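Long-range contacts in rubber oxygenase (Streptomyces sp., PDB 5O1L), which cleaves the double bonds of poly(cis-1,4-isoprene) in natural and synthetic rubber with molecular oxygen, using a non-covalently bound b-type heme: residues A[255-260]-A[277-282]; A[76-81]-A[91-96]. One frame throughout, in Å; residues are numbered along the deposited sequence.

Interaction 1 of 2, residues A[255-260]-A[277-282]; sequences EAYLHV and ATWDAA
E255 reaches W279 with its carboxylate. With CG beside the backbone N and a second bend at chi2, OE2 comes to 3.6 Å from CD1 of W279, at the edge of the indole; carboxylate and ring planes stand 79° apart. The same oxygen accepts a hydrogen bond from water 1 (2.7 Å), which in turn takes the backbone N-H of W279 (2.9 Å). One water thus links an exposed carboxylate to the first turn of helix 279-289, whose N-cap is T278: its OG1 accepts from A281 N. Y257 comes next; its side chain crosses that of W279 at about a right angle, but the rings lie nearly coplanar and meet edge to edge, Y257 CD2 3.9 Å from W279 CZ2. Its hydroxyl bonds to Y134. The contact packs two consecutive helices of the all-helical catalytic domain, 251-267 and the start of 279-289, and helix 224-244 adds M239 against both Y257 and W279. L258 carries the apolar centre. With CG anti to the backbone N (chi1 177°), it slides along one indole face: CB lies over the rim, 3.6 Å from NE1, while CD2 sits above the five-membered ring, a CH-pi contact 4.0 Å from the centroid and 7° off the normal. The indole N-H is spent on the carbonyl of A254, which helps to hold the ring in this rotation.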
loop_
_atom_site.group_PDB
_atom_site.type_symbol
_atom_site.label_atom_id
_atom_site.label_comp_id
_atom_site.label_asym_id
_atom_site.label_seq_id
_atom_site.Cartn_x
_atom_site.Cartn_y
_atom_site.Cartn_z
ATOM N N GLU A 255 11.080 -3.116 -14.203
ATOM C CA GLU A 255 11.339 -1.667 -14.219
ATOM C C GLU A 255 10.057 -0.869 -14.346
ATOM O O GLU A 255 9.929 0.197 -13.742
ATOM C CB GLU A 255 12.282 -1.305 -15.321
ATOM C CG GLU A 255 13.663 -1.814 -15.041
ATOM C CD GLU A 255 14.308 -1.338 -13.814
ATOM O OE1 GLU A 255 14.242 -0.079 -13.595
ATOM O OE2 GLU A 255 14.947 -2.172 -13.120
ATOM N N ALA A 256 9.100 -1.363 -15.116
ATOM C CA ALA A 256 7.837 -0.652 -15.282
ATOM C C ALA A 256 7.021 -0.691 -14.015
ATOM O O ALA A 256 6.407 0.316 -13.637
ATOM C CB ALA A 256 7.067 -1.281 -16.415
ATOM N N TYR A 257 7.019 -1.831 -13.330
ATOM C CA TYR A 257 6.362 -1.935 -12.028
ATOM C C TYR A 257 6.978 -0.970 -11.019
ATOM O O TYR A 257 6.256 -0.238 -10.296
ATOM C CB TYR A 257 6.403 -3.394 -11.510
ATOM C CG TYR A 257 5.750 -3.643 -10.186
ATOM C CD1 TYR A 257 4.422 -3.827 -10.117
ATOM C CD2 TYR A 257 6.450 -3.681 -9.018
ATOM C CE1 TYR A 257 3.821 -4.087 -8.895
ATOM C CE2 TYR A 257 5.866 -3.945 -7.797
ATOM C CZ TYR A 257 4.536 -4.117 -7.756
ATOM O OH TYR A 257 3.917 -4.323 -6.499
ATOM N N LEU A 258 8.292 -0.898 -10.915
ATOM C CA LEU A 258 8.930 0.088 -10.077
ATOM C C LEU A 258 8.488 1.503 -10.426
ATOM O O LEU A 258 8.175 2.293 -9.541
ATOM C CB LEU A 258 10.447 -0.010 -10.197
ATOM C CG LEU A 258 11.247 1.038 -9.407
ATOM C CD1 LEU A 258 11.018 0.958 -7.921
ATOM C CD2 LEU A 258 12.719 0.778 -9.708
ATOM N N HIS A 259 8.444 1.801 -11.696
ATOM C CA HIS A 259 8.045 3.144 -12.164
ATOM C C HIS A 259 6.661 3.502 -11.715
ATOM O O HIS A 259 6.418 4.626 -11.258
ATOM C CB HIS A 259 8.236 3.266 -13.656
ATOM C CG HIS A 259 8.140 4.662 -14.166
ATOM N ND1 HIS A 259 9.067 5.619 -13.798
ATOM C CD2 HIS A 259 7.248 5.288 -14.948
ATOM C CE1 HIS A 259 8.710 6.787 -14.368
ATOM N NE2 HIS A 259 7.660 6.603 -15.091
ATOM N N VAL A 260 5.719 2.578 -11.850
ATOM C CA VAL A 260 4.364 2.841 -11.305
ATOM C C VAL A 260 4.432 3.222 -9.854
ATOM O O VAL A 260 3.755 4.186 -9.422
ATOM C CB VAL A 260 3.457 1.631 -11.533
ATOM C CG1 VAL A 260 2.140 1.768 -10.792
ATOM C CG2 VAL A 260 3.205 1.327 -12.969
ATOM N N ALA A 277 15.525 5.295 -6.644
ATOM C CA ALA A 277 15.601 5.389 -8.103
ATOM C C ALA A 277 15.659 4.051 -8.850
ATOM O O ALA A 277 15.263 3.976 -10.005
ATOM C CB ALA A 277 16.834 6.208 -8.585
ATOM N N THR A 278 16.089 3.017 -8.135
ATOM C CA THR A 278 16.341 1.705 -8.679
ATOM C C THR A 278 15.916 0.606 -7.740
ATOM O O THR A 278 15.756 0.840 -6.552
ATOM C CB THR A 278 17.879 1.523 -8.934
ATOM O OG1 THR A 278 18.576 1.564 -7.681
ATOM C CG2 THR A 278 18.400 2.539 -9.893
ATOM N N TRP A 279 15.713 -0.622 -8.302
ATOM C CA TRP A 279 15.488 -1.752 -7.460
ATOM C C TRP A 279 16.601 -2.042 -6.476
ATOM O O TRP A 279 16.329 -2.394 -5.371
ATOM C CB TRP A 279 15.195 -3.013 -8.220
ATOM C CG TRP A 279 13.795 -3.111 -8.697
ATOM C CD1 TRP A 279 13.368 -3.139 -9.987
ATOM C CD2 TRP A 279 12.633 -3.069 -7.869
ATOM N NE1 TRP A 279 12.012 -3.247 -9.992
ATOM C CE2 TRP A 279 11.519 -3.176 -8.716
ATOM C CE3 TRP A 279 12.417 -2.977 -6.502
ATOM C CZ2 TRP A 279 10.222 -3.128 -8.226
ATOM C CZ3 TRP A 279 11.121 -2.918 -6.049
ATOM C CH2 TRP A 279 10.054 -2.998 -6.921
ATOM N N ASP A 280 17.834 -1.877 -6.922
ATOM C CA ASP A 280 18.938 -2.083 -5.980
ATOM C C ASP A 280 18.826 -1.176 -4.764
ATOM O O ASP A 280 18.954 -1.647 -3.616
ATOM C CB ASP A 280 20.283 -1.880 -6.673
ATOM C CG ASP A 280 20.664 -3.020 -7.590
ATOM O OD1 ASP A 280 20.108 -4.113 -7.462
ATOM O OD2 ASP A 280 21.604 -2.751 -8.431
ATOM N N ALA A 281 18.509 0.084 -4.973
ATOM C CA ALA A 281 18.336 1.001 -3.892
ATOM C C ALA A 281 17.163 0.616 -3.004
ATOM O O ALA A 281 17.219 0.649 -1.775
ATOM C CB ALA A 281 18.241 2.425 -4.375
ATOM N N ALA A 282 16.040 0.260 -3.659
ATOM C CA ALA A 282 14.859 -0.069 -2.872
ATOM C C ALA A 282 15.059 -1.321 -2.018
ATOM O O ALA A 282 14.631 -1.346 -0.879
ATOM C CB ALA A 282 13.689 -0.318 -3.796
HETATM O O HOH W 1 16.178 -0.805 -11.145
#

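Interaction 2 of 2, residues A[76-81]-A[91-96]; sequences NALLKQ and GGLPGD
L78 and L93 bring the backbones closest, with CA atoms 7.2 Å apart. The first segment takes in the last turn of helix 72-79, where K80 N still bonds to N76 O, and the residues that follow; the second is an extended run through G91, L93 and P94 into helix 95-104, with P94 at the N-cap. G92 interrupts the extended run with a positive phi (99°), a conformation that glycine adopts easily. The chain bends there beside L78, and both glycine carbonyls lie near the methyls of that leucine.

L78 points at the other segment; its CD2 meets only backbone there, its CD1 both backbone and a side chain. CD2 rests on G91 O at 3.4 Å, while CD1 lies 3.6 Å from G92 O and also meets L93 CD2 at 3.9 Å. L79, one step further round the helix, sends its CD2 to the same L93 methyl, again at 3.9 Å; these two side chains cross at about a right angle. In each helix leucine a first torsion that sets CG anti to the carbonyl carbon (chi1 -73° and -70°) lets a methyl reach L93. The interface is apolar side chains against a glycine backbone, partly open toward the surface at G91 and G92.

Further in, M101 of helix 95-104 packs on both L79 and L93. Farther along the same join, the salt bridge from D96 to R69, between helices 59-68 and 72-79, ties the start of helix 95-104 to the chain leading into helix 72-79.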
loop_
_atom_site.group_PDB
_atom_site.type_symbol
_atom_site.label_atom_id
_atom_site.label_comp_id
_atom_site.label_asym_id
_atom_site.label_seq_id
_atom_site.Cartn_x
_atom_site.Cartn_y
_atom_site.Cartn_z
ATOM N N ASN A 76 -16.296 17.422 1.311
ATOM C CA ASN A 76 -16.543 16.020 0.936
ATOM C C ASN A 76 -17.607 15.911 -0.108
ATOM O O ASN A 76 -17.531 15.117 -1.007
ATOM C CB ASN A 76 -16.816 15.155 2.127
ATOM C CG ASN A 76 -15.547 14.814 2.903
ATOM O OD1 ASN A 76 -14.415 14.874 2.341
ATOM N ND2 ASN A 76 -15.708 14.503 4.183
ATOM N N ALA A 77 -18.680 16.697 0.040
ATOM C CA ALA A 77 -19.746 16.618 -0.937
ATOM C C ALA A 77 -19.332 17.115 -2.331
ATOM O O ALA A 77 -19.772 16.594 -3.303
ATOM C CB ALA A 77 -20.936 17.436 -0.412
ATOM N N LEU A 78 -18.464 18.116 -2.388
ATOM C CA LEU A 78 -17.900 18.576 -3.675
ATOM C C LEU A 78 -16.979 17.551 -4.269
ATOM O O LEU A 78 -17.081 17.197 -5.432
ATOM C CB LEU A 78 -17.167 19.874 -3.465
ATOM C CG LEU A 78 -18.067 21.057 -3.236
ATOM C CD1 LEU A 78 -17.265 22.187 -2.612
ATOM C CD2 LEU A 78 -18.732 21.419 -4.575
ATOM N N LEU A 79 -16.122 16.983 -3.441
ATOM C CA LEU A 79 -15.131 16.034 -3.963
ATOM C C LEU A 79 -15.688 14.712 -4.361
ATOM O O LEU A 79 -15.092 14.018 -5.185
ATOM C CB LEU A 79 -13.973 15.905 -3.011
ATOM C CG LEU A 79 -13.163 17.240 -3.057
ATOM C CD1 LEU A 79 -11.933 17.054 -2.229
ATOM C CD2 LEU A 79 -12.787 17.817 -4.431
ATOM N N LYS A 80 -16.867 14.385 -3.883
ATOM C CA LYS A 80 -17.555 13.187 -4.305
ATOM C C LYS A 80 -17.757 13.198 -5.797
ATOM O O LYS A 80 -17.787 12.165 -6.397
ATOM C CB LYS A 80 -18.935 13.067 -3.612
ATOM C CG LYS A 80 -19.334 11.690 -3.156
ATOM C CD LYS A 80 -20.514 11.776 -2.193
ATOM C CE LYS A 80 -21.785 12.201 -2.939
ATOM N NZ LYS A 80 -23.045 11.717 -2.289
ATOM N N GLN A 81 -17.885 14.386 -6.387
ATOM C CA GLN A 81 -18.100 14.567 -7.804
ATOM C C GLN A 81 -16.829 14.477 -8.661
ATOM O O GLN A 81 -16.934 14.433 -9.849
ATOM C CB GLN A 81 -18.733 15.954 -8.074
ATOM C CG GLN A 81 -20.069 16.181 -7.360
ATOM C CD GLN A 81 -20.594 17.599 -7.629
ATOM O OE1 GLN A 81 -20.099 18.584 -7.059
ATOM N NE2 GLN A 81 -21.626 17.714 -8.454
ATOM N N GLY A 91 -16.454 23.163 -9.105
ATOM C CA GLY A 91 -16.457 24.559 -8.697
ATOM C C GLY A 91 -16.943 24.641 -7.252
ATOM O O GLY A 91 -17.752 23.783 -6.770
ATOM N N GLY A 92 -16.531 25.691 -6.561
ATOM C CA GLY A 92 -16.999 25.904 -5.193
ATOM C C GLY A 92 -16.109 25.497 -4.068
ATOM O O GLY A 92 -16.444 25.639 -2.900
ATOM N N LEU A 93 -14.958 24.890 -4.396
ATOM C CA LEU A 93 -13.997 24.617 -3.342
ATOM C C LEU A 93 -13.434 25.872 -2.719
ATOM O O LEU A 93 -13.262 26.857 -3.418
ATOM C CB LEU A 93 -12.822 23.820 -3.968
ATOM C CG LEU A 93 -13.167 22.407 -4.426
ATOM C CD1 LEU A 93 -11.959 21.908 -5.217
ATOM C CD2 LEU A 93 -13.482 21.490 -3.256
ATOM N N PRO A 94 -13.062 25.816 -1.429
ATOM C CA PRO A 94 -12.309 26.915 -0.823
ATOM C C PRO A 94 -11.039 27.153 -1.614
ATOM O O PRO A 94 -10.427 26.182 -2.122
ATOM C CB PRO A 94 -11.888 26.398 0.549
ATOM C CG PRO A 94 -12.582 25.085 0.729
ATOM C CD PRO A 94 -13.183 24.648 -0.527
ATOM N N GLY A 95 -10.671 28.409 -1.790
ATOM C CA GLY A 95 -9.578 28.779 -2.694
ATOM C C GLY A 95 -8.239 28.155 -2.398
ATOM O O GLY A 95 -7.546 27.801 -3.333
ATOM N N ASP A 96 -7.874 28.086 -1.130
ATOM C CA ASP A 96 -6.584 27.499 -0.736
ATOM C C ASP A 96 -6.550 26.010 -1.089
ATOM O O ASP A 96 -5.524 25.527 -1.601
ATOM C CB ASP A 96 -6.224 27.730 0.746
ATOM C CG ASP A 96 -7.347 27.365 1.769
ATOM O OD1 ASP A 96 -8.508 26.885 1.444
ATOM O OD2 ASP A 96 -7.030 27.550 2.997
#

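Overall arrangement
Both contacts are partly buried and both join helices that follow each other in the chain, but different pairs: interaction 1 links helix 251-267 to 279-289 within the catalytic domain, interaction 2 links the end of helix 72-79 to the approach to 95-104. The centre of interaction 1 lies about 15 Å from the centre of the chain, that of interaction 2 about 26 Å. Interaction 1 is chemically mixed, an indole packed against aliphatic and aromatic side chains with a water bridge at its exposed side; interaction 2 relies on leucine methyls meeting each other and glycine carbonyls. The nearest atoms of interaction 1 and interaction 2 are about 22 Å apart.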